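Local coordinates for Tp0751 (Treponema pallidum, PDB 5JK2), which mediates adhesion to extracellular matrix components and interactions with host cells through a non-canonical lipocalin fold, at residues W35-A38 / E42-A45; H76-F81 / Q87-V92; S103-N108 / S113-L118; V120-E123 / V127-V130. The protein carries 1 engineered substitution. All blocks are in the same frame, centred on the assembly; numbering follows the deposited sequence.

How the contacts relate
The contacts follow one another along the chain, all within the Pallilysin beta barrel domain, an eight-stranded antiparallel barrel. Contact 1 closes the end of helix 26-39; its centre is about 23 Å and 24 Å from those of contacts 2 and 3 but 15 Å from that of contact 4, whose Phe122 touches Trp35. Contacts 2, 3 and 4 are beta hairpins of the same sheet. Contacts 2 and 3 have centres about 9 Å apart, joined through neighbouring strands 86-98 and 101-108 and by a salt bridge between Glu88 and Arg116. Contacts 3 and 4 share strand 115-122, with centres about 17 Å apart. Hairpin after hairpin builds the wall of the lipocalin-like barrel, with the helix beside it.

Contact 1. Residues W35-A38 / E42-A45; sequences WNRA and EQGA
Arg37 and Gln43 hold the end of helix 26-39 against the loop that follows it, through one backbone bond and one side-chain bond. In the backbone bond, Gln43 N donates to Arg37 O at 3.2 Å, and the hydrogen points well at its acceptor (165°). Glu42 N lies equally near that oxygen but at a poor angle, and makes no bond. Glu42, with positive phi, is where the chain departs from helical geometry, and this turn brings the next amide round to the carbonyl.

In the side-chain bond, Arg37 NE donates to Gln43 OE1 at 3.1 Å. The oxygen sits at the edge of the guanidinium, close to its plane, whereas seen from the amide the donor stands above the carbonyl plane. The two flat groups are turned 37° from each other, and the side chains run alongside, pointing the same way. Bends at chi2 and chi3 fold the arginine so that NE faces the glutamine oxygen.

Van der Waals contact is slight and is carbon against oxygen: Gln43 CB rests 3.4 Å from Arg37 O, and the Arg37 CB and CD atoms are each 3.7 Å from Gln43 OE1. Ala38 is buried and packs on Leu46, while Trp35 points away from residues 42-45 and packs on Leu49, further along the same loop, and on His125.

Both bonded side chains are exposed, so water probably competes for the NE bond, and its off-plane geometry suggests modest strength. The straighter backbone bond is likely to do more to fix where the chain leaves the helix.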
loop_
_atom_site.group_PDB
_atom_site.type_symbol
_atom_site.label_atom_id
_atom_site.label_comp_id
_atom_site.label_asym_id
_atom_site.label_seq_id
_atom_site.Cartn_x
_atom_site.Cartn_y
_atom_site.Cartn_z
ATOM N N TRP A 35 0.357 -7.802 13.666
ATOM C CA TRP A 35 1.479 -6.871 13.623
ATOM C C TRP A 35 2.674 -7.409 14.395
ATOM O O TRP A 35 3.806 -7.368 13.914
ATOM C CB TRP A 35 1.055 -5.511 14.183
ATOM C CG TRP A 35 2.196 -4.601 14.527
ATOM C CD1 TRP A 35 2.603 -4.233 15.776
ATOM C CD2 TRP A 35 3.077 -3.942 13.609
ATOM N NE1 TRP A 35 3.681 -3.386 15.692
ATOM C CE2 TRP A 35 3.992 -3.192 14.373
ATOM C CE3 TRP A 35 3.180 -3.914 12.216
ATOM C CZ2 TRP A 35 4.997 -2.423 13.790
ATOM C CZ3 TRP A 35 4.178 -3.150 11.639
ATOM C CH2 TRP A 35 5.073 -2.415 12.425
ATOM N N ASN A 36 2.412 -7.917 15.594
ATOM C CA ASN A 36 3.462 -8.457 16.446
ATOM C C ASN A 36 4.204 -9.607 15.775
ATOM O O ASN A 36 5.411 -9.765 15.959
ATOM C CB ASN A 36 2.871 -8.928 17.775
ATOM C CG ASN A 36 3.937 -9.264 18.801
ATOM O OD1 ASN A 36 4.308 -8.426 19.624
ATOM N ND2 ASN A 36 4.435 -10.494 18.757
ATOM N N ARG A 37 3.482 -10.403 14.993
ATOM C CA ARG A 37 4.086 -11.533 14.295
ATOM C C ARG A 37 4.998 -11.063 13.163
ATOM O O ARG A 37 5.793 -11.839 12.632
ATOM C CB ARG A 37 3.003 -12.468 13.743
ATOM C CG ARG A 37 2.089 -13.046 14.817
ATOM C CD ARG A 37 1.615 -14.458 14.486
ATOM N NE ARG A 37 0.635 -14.489 13.403
ATOM C CZ ARG A 37 -0.653 -14.192 13.549
ATOM N NH1 ARG A 37 -1.128 -13.819 14.730
ATOM N NH2 ARG A 37 -1.469 -14.257 12.507
ATOM N N ALA A 38 4.884 -9.788 12.807
ATOM C CA ALA A 38 5.665 -9.216 11.718
ATOM C C ALA A 38 6.787 -8.324 12.242
ATOM O O ALA A 38 7.791 -8.118 11.558
ATOM C CB ALA A 38 4.762 -8.430 10.785
ATOM N N GLU A 42 8.932 -11.732 11.810
ATOM C CA GLU A 42 9.303 -11.790 10.401
ATOM C C GLU A 42 8.562 -12.940 9.708
ATOM O O GLU A 42 9.082 -13.583 8.795
ATOM C CB GLU A 42 10.828 -11.931 10.263
ATOM C CG GLU A 42 11.531 -10.686 9.716
ATOM C CD GLU A 42 11.830 -10.775 8.224
ATOM O OE1 GLU A 42 12.501 -11.743 7.804
ATOM O OE2 GLU A 42 11.398 -9.874 7.473
ATOM N N GLN A 43 7.333 -13.183 10.154
ATOM C CA GLN A 43 6.484 -14.207 9.561
ATOM C C GLN A 43 6.233 -13.890 8.090
ATOM O O GLN A 43 6.467 -12.767 7.641
ATOM C CB GLN A 43 5.158 -14.308 10.319
ATOM C CG GLN A 43 4.429 -15.637 10.152
ATOM C CD GLN A 43 2.921 -15.479 10.146
ATOM O OE1 GLN A 43 2.373 -14.615 10.830
ATOM N NE2 GLN A 43 2.241 -16.311 9.365
ATOM N N GLY A 44 5.759 -14.888 7.351
ATOM C CA GLY A 44 5.516 -14.764 5.925
ATOM C C GLY A 44 4.841 -13.479 5.491
ATOM O O GLY A 44 5.352 -12.782 4.613
ATOM N N ALA A 45 3.709 -13.149 6.111
ATOM C CA ALA A 45 2.870 -12.052 5.631
ATOM C C ALA A 45 2.787 -10.855 6.579
ATOM O O ALA A 45 2.204 -10.938 7.662
ATOM C CB ALA A 45 1.471 -12.568 5.348
#

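Contact 2. Residues H76-F81 / Q87-V92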
loop_
_atom_site.group_PDB
_atom_site.type_symbol
_atom_site.label_atom_id
_atom_site.label_comp_id
_atom_site.label_asym_id
_atom_site.label_seq_id
_atom_site.Cartn_x
_atom_site.Cartn_y
_atom_site.Cartn_z
ATOM N N HIS A 76 -7.534 -10.129 -5.265
ATOM C CA HIS A 76 -7.162 -10.034 -6.668
ATOM C C HIS A 76 -5.751 -9.496 -6.853
ATOM O O HIS A 76 -5.314 -9.270 -7.978
ATOM C CB HIS A 76 -8.166 -9.156 -7.403
ATOM C CG HIS A 76 -9.583 -9.599 -7.223
ATOM N ND1 HIS A 76 -10.145 -10.612 -7.967
ATOM C CD2 HIS A 76 -10.545 -9.182 -6.368
ATOM C CE1 HIS A 76 -11.398 -10.793 -7.587
ATOM N NE2 HIS A 76 -11.664 -9.937 -6.617
ATOM N N ALA A 77 -5.039 -9.312 -5.745
ATOM C CA ALA A 77 -3.675 -8.792 -5.778
ATOM C C ALA A 77 -3.597 -7.531 -6.632
ATOM O O ALA A 77 -2.835 -7.463 -7.597
ATOM C CB ALA A 77 -2.720 -9.850 -6.299
ATOM N N GLU A 78 -4.413 -6.547 -6.271
ATOM C CA GLU A 78 -4.475 -5.272 -6.969
ATOM C C GLU A 78 -4.259 -4.131 -5.993
ATOM O O GLU A 78 -4.324 -4.318 -4.778
ATOM C CB GLU A 78 -5.826 -5.102 -7.662
ATOM C CG GLU A 78 -6.005 -5.961 -8.898
ATOM C CD GLU A 78 -7.444 -6.007 -9.367
ATOM O OE1 GLU A 78 -8.332 -5.546 -8.620
ATOM O OE2 GLU A 78 -7.690 -6.507 -10.486
ATOM N N ILE A 79 -4.002 -2.946 -6.533
ATOM C CA ILE A 79 -3.915 -1.745 -5.723
ATOM C C ILE A 79 -4.617 -0.623 -6.465
ATOM O O ILE A 79 -4.178 -0.201 -7.536
ATOM C CB ILE A 79 -2.460 -1.357 -5.412
ATOM C CG1 ILE A 79 -1.784 -2.454 -4.580
ATOM C CG2 ILE A 79 -2.417 -0.027 -4.665
ATOM C CD1 ILE A 79 -0.283 -2.296 -4.438
ATOM N N THR A 80 -5.719 -0.159 -5.891
ATOM C CA THR A 80 -6.530 0.870 -6.517
ATOM C C THR A 80 -6.119 2.237 -6.000
ATOM O O THR A 80 -6.030 2.457 -4.793
ATOM C CB THR A 80 -8.036 0.646 -6.255
ATOM O OG1 THR A 80 -8.398 1.199 -4.984
ATOM C CG2 THR A 80 -8.378 -0.841 -6.283
ATOM N N PHE A 81 -5.862 3.146 -6.934
ATOM C CA PHE A 81 -5.451 4.507 -6.619
ATOM C C PHE A 81 -6.573 5.480 -6.928
ATOM O O PHE A 81 -7.022 5.558 -8.068
ATOM C CB PHE A 81 -4.211 4.892 -7.421
ATOM C CG PHE A 81 -3.039 3.989 -7.201
ATOM C CD1 PHE A 81 -2.984 2.743 -7.801
ATOM C CD2 PHE A 81 -1.980 4.397 -6.411
ATOM C CE1 PHE A 81 -1.899 1.913 -7.604
ATOM C CE2 PHE A 81 -0.893 3.576 -6.212
ATOM C CZ PHE A 81 -0.850 2.331 -6.809
ATOM N N GLN A 87 -9.186 7.669 -10.655
ATOM C CA GLN A 87 -9.382 6.315 -10.164
ATOM C C GLN A 87 -8.696 5.375 -11.138
ATOM O O GLN A 87 -8.813 5.535 -12.353
ATOM C CB GLN A 87 -10.872 5.973 -9.998
ATOM C CG GLN A 87 -11.664 5.800 -11.291
ATOM C CD GLN A 87 -13.078 5.274 -11.061
ATOM O OE1 GLN A 87 -13.644 4.601 -11.927
ATOM N NE2 GLN A 87 -13.656 5.586 -9.901
ATOM N N GLU A 88 -7.949 4.417 -10.602
ATOM C CA GLU A 88 -7.157 3.520 -11.428
ATOM C C GLU A 88 -6.632 2.352 -10.606
ATOM O O GLU A 88 -6.512 2.445 -9.386
ATOM C CB GLU A 88 -5.997 4.281 -12.069
ATOM C CG GLU A 88 -5.065 4.940 -11.060
ATOM C CD GLU A 88 -4.235 6.055 -11.663
ATOM O OE1 GLU A 88 -4.762 6.806 -12.512
ATOM O OE2 GLU A 88 -3.052 6.184 -11.283
ATOM N N ILE A 89 -6.328 1.251 -11.288
ATOM C CA ILE A 89 -5.876 0.030 -10.636
ATOM C C ILE A 89 -4.578 -0.463 -11.249
ATOM O O ILE A 89 -4.374 -0.351 -12.457
ATOM C CB ILE A 89 -6.922 -1.093 -10.746
ATOM C CG1 ILE A 89 -8.288 -0.598 -10.266
ATOM C CG2 ILE A 89 -6.465 -2.314 -9.952
ATOM C CD1 ILE A 89 -9.419 -1.597 -10.437
ATOM N N PHE A 90 -3.713 -1.020 -10.406
ATOM C CA PHE A 90 -2.475 -1.634 -10.868
ATOM C C PHE A 90 -2.340 -3.035 -10.288
ATOM O O PHE A 90 -2.312 -3.216 -9.072
ATOM C CB PHE A 90 -1.258 -0.788 -10.477
ATOM C CG PHE A 90 -1.133 0.494 -11.245
ATOM C CD1 PHE A 90 -2.028 1.533 -11.046
ATOM C CD2 PHE A 90 -0.109 0.667 -12.154
ATOM C CE1 PHE A 90 -1.907 2.714 -11.755
ATOM C CE2 PHE A 90 0.018 1.839 -12.860
ATOM C CZ PHE A 90 -0.881 2.865 -12.662
ATOM N N LEU A 91 -2.256 -4.024 -11.170
ATOM C CA LEU A 91 -2.096 -5.407 -10.754
ATOM C C LEU A 91 -0.692 -5.631 -10.217
ATOM O O LEU A 91 0.281 -5.168 -10.808
ATOM C CB LEU A 91 -2.363 -6.358 -11.920
ATOM C CG LEU A 91 -3.668 -6.161 -12.687
ATOM C CD1 LEU A 91 -3.393 -6.154 -14.179
ATOM C CD2 LEU A 91 -4.668 -7.247 -12.332
ATOM N N VAL A 92 -0.591 -6.353 -9.106
ATOM C CA VAL A 92 0.702 -6.617 -8.486
ATOM C C VAL A 92 1.449 -7.719 -9.228
ATOM O O VAL A 92 1.051 -8.884 -9.200
ATOM C CB VAL A 92 0.553 -7.027 -7.010
ATOM C CG1 VAL A 92 1.924 -7.174 -6.360
ATOM C CG2 VAL A 92 -0.285 -6.005 -6.252
#
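The rings of Phe81 and Phe90 meet at a slant, Phe81 CE1 lying 3.5 Å from Phe90 CD1, with their planes 80° apart. At the edges sit backbone and aliphatic atoms: Glu88 O lies in the plane of the Phe81 ring, while Ile79 O and Glu88 CG both lie at the edge of the Phe90 ring. Arg116 makes a cation-pi contact with Phe81, and Trp147 meets it edge-to-face. Glu88 CG stands between its own N and carbonyl carbon (chi1 59°), which brings it 3.7 Å from Phe81 CB; its carboxylate goes on to a salt bridge with Arg116.

Glu78, Thr80, Ile89 and Leu91 share the other face of the sheet. Ile89 CG2 packs 3.7 Å from Glu78 CB, and Leu91 CD2 lies 3.6 Å from Glu78 OE2. At the far end from Phe81, Val92 N bonds to Ala77 O at 2.9 Å, and Val92 CG2 crowds the same oxygen.

Five backbone bonds tie the antiparallel hairpin, with Ile79-Phe90 and Phe81-Glu88 as its hydrogen-bonded pairs. Strand 69-73 borders strand 78-83, where Ala77 and Glu78 opposite Asp73 form a G1 beta bulge; strand 101-108 borders strand 86-98, Leu91 bonding to Arg107 through the backbone.

Contact 3. Residues S103-N108 / S113-L118; sequences SFLTRN and SIRRRL
Leu105 spreads its two methyl groups over two guanidinium groups, those of Arg115 and Arg117. CD1 lies above one face of the Arg115 group, displaced toward its rim and 3.5 Å from NH2. CD2 sits over the centre of the Arg117 group, 3.8 Å above its plane, with the two side chains running alongside. Setting CG anti to the backbone N (chi1 -172°) turns the leucine branches toward these partners.

Arg115 CB presses to 3.1 Å from Thr106 O, and Arg115 CD passes 3.9 Å from Arg107 CB. Outside the two segments, Arg117 has a salt bridge to Asp135 and Arg107 one to Asp93, and the same two acids are long, weak ionic partners of Arg115. The arginines thus gather round carboxylates.

Leu118, on the opposite face, meets Phe104 CB through its own CB at 3.8 Å, while the backbones of these residues bond in both directions. Next along, Thr106 and Arg116 form another hydrogen-bonded pair, and Arg116 O takes a second bond, from Thr106 OG1 at 2.9 Å. Thr106 OG1 is set between its backbone N and carbonyl carbon, which brings the hydroxyl onto this oxygen. The guanidinium of the buried Arg116 also has a salt bridge to Glu134.

In the barrel, strand 86-98 pairs with strand 101-108 through Leu105 and Arg107, and strand 127-135 flanks strand 115-122, with Leu118 packed on Val130 and Ala132. Inside, Phe104 and Thr106 touch Ile79 of strand 78-83.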
loop_
_atom_site.group_PDB
_atom_site.type_symbol
_atom_site.label_atom_id
_atom_site.label_comp_id
_atom_site.label_asym_id
_atom_site.label_seq_id
_atom_site.Cartn_x
_atom_site.Cartn_y
_atom_site.Cartn_z
ATOM N N SER A 103 7.626 -3.823 -0.662
ATOM C CA SER A 103 7.989 -3.187 -1.923
ATOM C C SER A 103 7.238 -3.823 -3.084
ATOM O O SER A 103 7.451 -4.992 -3.409
ATOM C CB SER A 103 9.497 -3.278 -2.152
ATOM O OG SER A 103 10.193 -2.394 -1.291
ATOM N N PHE A 104 6.366 -3.040 -3.708
ATOM C CA PHE A 104 5.507 -3.531 -4.777
ATOM C C PHE A 104 6.023 -3.189 -6.166
ATOM O O PHE A 104 6.634 -2.141 -6.373
ATOM C CB PHE A 104 4.103 -2.952 -4.631
ATOM C CG PHE A 104 3.347 -3.480 -3.455
ATOM C CD1 PHE A 104 2.574 -4.621 -3.572
ATOM C CD2 PHE A 104 3.395 -2.827 -2.236
ATOM C CE1 PHE A 104 1.868 -5.108 -2.495
ATOM C CE2 PHE A 104 2.691 -3.309 -1.154
ATOM C CZ PHE A 104 1.926 -4.452 -1.282
ATOM N N LEU A 105 5.765 -4.088 -7.113
ATOM C CA LEU A 105 5.903 -3.787 -8.533
ATOM C C LEU A 105 4.546 -4.039 -9.167
ATOM O O LEU A 105 4.142 -5.187 -9.351
ATOM C CB LEU A 105 6.991 -4.640 -9.200
ATOM C CG LEU A 105 7.400 -4.314 -10.647
ATOM C CD1 LEU A 105 6.388 -4.829 -11.664
ATOM C CD2 LEU A 105 7.631 -2.817 -10.847
ATOM N N THR A 106 3.844 -2.958 -9.487
ATOM C CA THR A 106 2.478 -3.045 -9.978
ATOM C C THR A 106 2.397 -2.601 -11.434
ATOM O O THR A 106 3.310 -1.955 -11.935
ATOM C CB THR A 106 1.531 -2.186 -9.133
ATOM O OG1 THR A 106 1.685 -0.806 -9.488
ATOM C CG2 THR A 106 1.826 -2.355 -7.651
ATOM N N ARG A 107 1.299 -2.943 -12.102
ATOM C CA ARG A 107 1.151 -2.679 -13.528
ATOM C C ARG A 107 -0.276 -2.284 -13.882
ATOM O O ARG A 107 -1.230 -2.971 -13.515
ATOM C CB ARG A 107 1.572 -3.912 -14.322
ATOM C CG ARG A 107 1.152 -3.915 -15.786
ATOM C CD ARG A 107 1.684 -5.150 -16.499
ATOM N NE ARG A 107 1.567 -6.354 -15.676
ATOM C CZ ARG A 107 0.459 -7.084 -15.555
ATOM N NH1 ARG A 107 0.459 -8.159 -14.780
ATOM N NH2 ARG A 107 -0.648 -6.742 -16.201
ATOM N N ASN A 108 -0.409 -1.178 -14.609
ATOM C CA ASN A 108 -1.714 -0.660 -15.001
ATOM C C ASN A 108 -2.554 -1.725 -15.700
ATOM O O ASN A 108 -2.029 -2.557 -16.438
ATOM C CB ASN A 108 -1.539 0.568 -15.900
ATOM C CG ASN A 108 -2.856 1.109 -16.419
ATOM O OD1 ASN A 108 -3.228 0.872 -17.568
ATOM N ND2 ASN A 108 -3.566 1.847 -15.574
ATOM N N SER A 113 2.477 -1.051 -20.575
ATOM C CA SER A 113 3.623 -0.155 -20.664
ATOM C C SER A 113 3.798 0.662 -19.392
ATOM O O SER A 113 4.918 0.988 -18.997
ATOM C CB SER A 113 3.459 0.787 -21.855
ATOM O OG SER A 113 2.958 0.096 -22.983
ATOM N N ILE A 114 2.677 0.982 -18.756
ATOM C CA ILE A 114 2.671 1.843 -17.586
ATOM C C ILE A 114 2.580 1.012 -16.314
ATOM O O ILE A 114 1.642 0.239 -16.125
ATOM C CB ILE A 114 1.507 2.844 -17.652
ATOM C CG1 ILE A 114 1.679 3.769 -18.865
ATOM C CG2 ILE A 114 1.422 3.658 -16.361
ATOM C CD1 ILE A 114 0.418 4.437 -19.306
ATOM N N ARG A 115 3.564 1.202 -15.445
ATOM C CA ARG A 115 3.683 0.442 -14.215
ATOM C C ARG A 115 3.961 1.411 -13.075
ATOM O O ARG A 115 4.085 2.611 -13.304
ATOM C CB ARG A 115 4.791 -0.603 -14.355
ATOM C CG ARG A 115 4.608 -1.493 -15.577
ATOM C CD ARG A 115 5.182 -2.885 -15.380
ATOM N NE ARG A 115 6.624 -2.864 -15.165
ATOM C CZ ARG A 115 7.375 -3.953 -15.034
ATOM N NH1 ARG A 115 8.682 -3.838 -14.841
ATOM N NH2 ARG A 115 6.823 -5.158 -15.093
ATOM N N ARG A 116 4.053 0.900 -11.852
ATOM C CA ARG A 116 4.247 1.763 -10.692
ATOM C C ARG A 116 4.919 1.024 -9.538
ATOM O O ARG A 116 4.441 -0.021 -9.096
ATOM C CB ARG A 116 2.902 2.335 -10.240
ATOM C CG ARG A 116 2.992 3.338 -9.103
ATOM C CD ARG A 116 1.670 4.051 -8.893
ATOM N NE ARG A 116 1.392 4.999 -9.967
ATOM C CZ ARG A 116 0.210 5.566 -10.182
ATOM N NH1 ARG A 116 -0.821 5.281 -9.397
ATOM N NH2 ARG A 116 0.057 6.417 -11.184
ATOM N N ARG A 117 6.031 1.577 -9.059
ATOM C CA ARG A 117 6.750 1.021 -7.918
ATOM C C ARG A 117 6.313 1.689 -6.626
ATOM O O ARG A 117 6.143 2.906 -6.576
ATOM C CB ARG A 117 8.257 1.184 -8.098
ATOM C CG ARG A 117 8.805 0.390 -9.259
ATOM C CD ARG A 117 10.324 0.374 -9.280
ATOM N NE ARG A 117 10.836 -0.740 -10.076
ATOM C CZ ARG A 117 10.829 -0.781 -11.406
ATOM N NH1 ARG A 117 11.314 -1.841 -12.038
ATOM N NH2 ARG A 117 10.334 0.232 -12.107
ATOM N N LEU A 118 6.150 0.884 -5.583
ATOM C CA LEU A 118 5.666 1.370 -4.300
ATOM C C LEU A 118 6.623 0.984 -3.182
ATOM O O LEU A 118 7.243 -0.077 -3.219
ATOM C CB LEU A 118 4.268 0.811 -4.014
ATOM C CG LEU A 118 3.159 1.830 -3.737
ATOM C CD1 LEU A 118 2.910 2.694 -4.962
ATOM C CD2 LEU A 118 1.880 1.132 -3.305
#

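Contact 4. Residues V120-E123 / V127-V130; sequences VTFE and VIHV
Glu123 N donates to Val127 O at 2.7 Å, with the hydrogen nearly in line (163°), closing the hairpin beside its turn. Thr121 and His129 make the next pair and bond in both directions, Thr121 N to His129 O at 2.9 Å.

Inside, Ile128 CG2 sits over one face of the Phe122 ring, 3.7 Å from its centroid, a CH-pi contact displaced toward the CD2-CE2 side of the rim. Ile128 CG1 stands between the backbone N and the carbonyl carbon (chi1 61°), carrying CD1 to 3.7 Å from Val120 CG1. The isoleucine's two branches thereby meet two different partners. Phe122 packs on Leu46, Leu49 and Leu50, and Ile128 on Tyr151 of strand 149-153.

At the turn end, the extended Glu123 chain crosses Val127, with OE2 3.6 Å from Val127 CG1. Its OE1 lies at the edge of the His129 ring, near the ring plane and 3.9 Å from ND1, too far for a bond, though the charge could weakly favour protonation of this histidine.

The chain turns a corner at Glu123. Two antiparallel strands, with Val120, Phe122 and Ile128 packed inward and Thr121 and His129 outward, make up one hairpin of an up-and-down barrel, as in the calycins.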
loop_
_atom_site.group_PDB
_atom_site.type_symbol
_atom_site.label_atom_id
_atom_site.label_comp_id
_atom_site.label_asym_id
_atom_site.label_seq_id
_atom_site.Cartn_x
_atom_site.Cartn_y
_atom_site.Cartn_z
ATOM N N VAL A 120 5.965 0.884 0.613
ATOM C CA VAL A 120 5.105 0.991 1.785
ATOM C C VAL A 120 5.863 0.672 3.068
ATOM O O VAL A 120 6.178 -0.488 3.340
ATOM C CB VAL A 120 3.898 0.046 1.682
ATOM C CG1 VAL A 120 2.962 0.259 2.858
ATOM C CG2 VAL A 120 3.172 0.259 0.362
ATOM N N THR A 121 6.127 1.705 3.862
ATOM C CA THR A 121 6.848 1.555 5.121
ATOM C C THR A 121 5.891 1.695 6.294
ATOM O O THR A 121 5.331 2.766 6.529
ATOM C CB THR A 121 7.976 2.596 5.255
ATOM O OG1 THR A 121 8.833 2.528 4.110
ATOM C CG2 THR A 121 8.796 2.347 6.515
ATOM N N PHE A 122 5.705 0.601 7.024
ATOM C CA PHE A 122 4.832 0.588 8.188
ATOM C C PHE A 122 5.427 1.347 9.364
ATOM O O PHE A 122 6.623 1.257 9.635
ATOM C CB PHE A 122 4.545 -0.847 8.621
ATOM C CG PHE A 122 3.423 -1.500 7.873
ATOM C CD1 PHE A 122 3.655 -2.155 6.678
ATOM C CD2 PHE A 122 2.137 -1.477 8.380
ATOM C CE1 PHE A 122 2.620 -2.766 6.001
ATOM C CE2 PHE A 122 1.104 -2.082 7.708
ATOM C CZ PHE A 122 1.344 -2.729 6.518
ATOM N N GLU A 123 4.571 2.089 10.059
ATOM C CA GLU A 123 4.944 2.758 11.298
ATOM C C GLU A 123 4.175 2.099 12.433
ATOM O O GLU A 123 4.668 1.971 13.552
ATOM C CB GLU A 123 4.639 4.258 11.232
ATOM C CG GLU A 123 4.977 4.908 9.892
ATOM C CD GLU A 123 4.698 6.398 9.880
ATOM O OE1 GLU A 123 4.721 7.002 8.786
ATOM O OE2 GLU A 123 4.456 6.968 10.965
ATOM N N VAL A 127 -0.852 2.517 10.423
ATOM C CA VAL A 127 -0.139 3.720 10.013
ATOM C C VAL A 127 1.058 3.338 9.150
ATOM O O VAL A 127 1.932 2.589 9.586
ATOM C CB VAL A 127 0.341 4.538 11.228
ATOM C CG1 VAL A 127 1.065 5.795 10.774
ATOM C CG2 VAL A 127 -0.831 4.894 12.134
ATOM N N ILE A 128 1.085 3.857 7.926
ATOM C CA ILE A 128 2.167 3.582 6.987
ATOM C C ILE A 128 2.710 4.878 6.396
ATOM O O ILE A 128 2.188 5.961 6.664
ATOM C CB ILE A 128 1.701 2.662 5.831
ATOM C CG1 ILE A 128 0.580 3.330 5.023
ATOM C CG2 ILE A 128 1.230 1.326 6.372
ATOM C CD1 ILE A 128 0.300 2.678 3.686
ATOM N N HIS A 129 3.756 4.757 5.586
ATOM C CA HIS A 129 4.233 5.869 4.777
ATOM C C HIS A 129 4.585 5.342 3.393
ATOM O O HIS A 129 5.345 4.382 3.261
ATOM C CB HIS A 129 5.442 6.553 5.416
ATOM C CG HIS A 129 5.740 7.901 4.837
ATOM N ND1 HIS A 129 5.494 9.076 5.516
ATOM C CD2 HIS A 129 6.241 8.261 3.631
ATOM C CE1 HIS A 129 5.843 10.102 4.757
ATOM N NE2 HIS A 129 6.298 9.634 3.608
ATOM N N VAL A 130 4.020 5.970 2.366
ATOM C CA VAL A 130 4.146 5.475 1.001
ATOM C C VAL A 130 5.013 6.379 0.132
ATOM O O VAL A 130 4.948 7.604 0.226
ATOM C CB VAL A 130 2.764 5.335 0.328
ATOM C CG1 VAL A 130 2.904 4.727 -1.065
ATOM C CG2 VAL A 130 1.838 4.487 1.185
#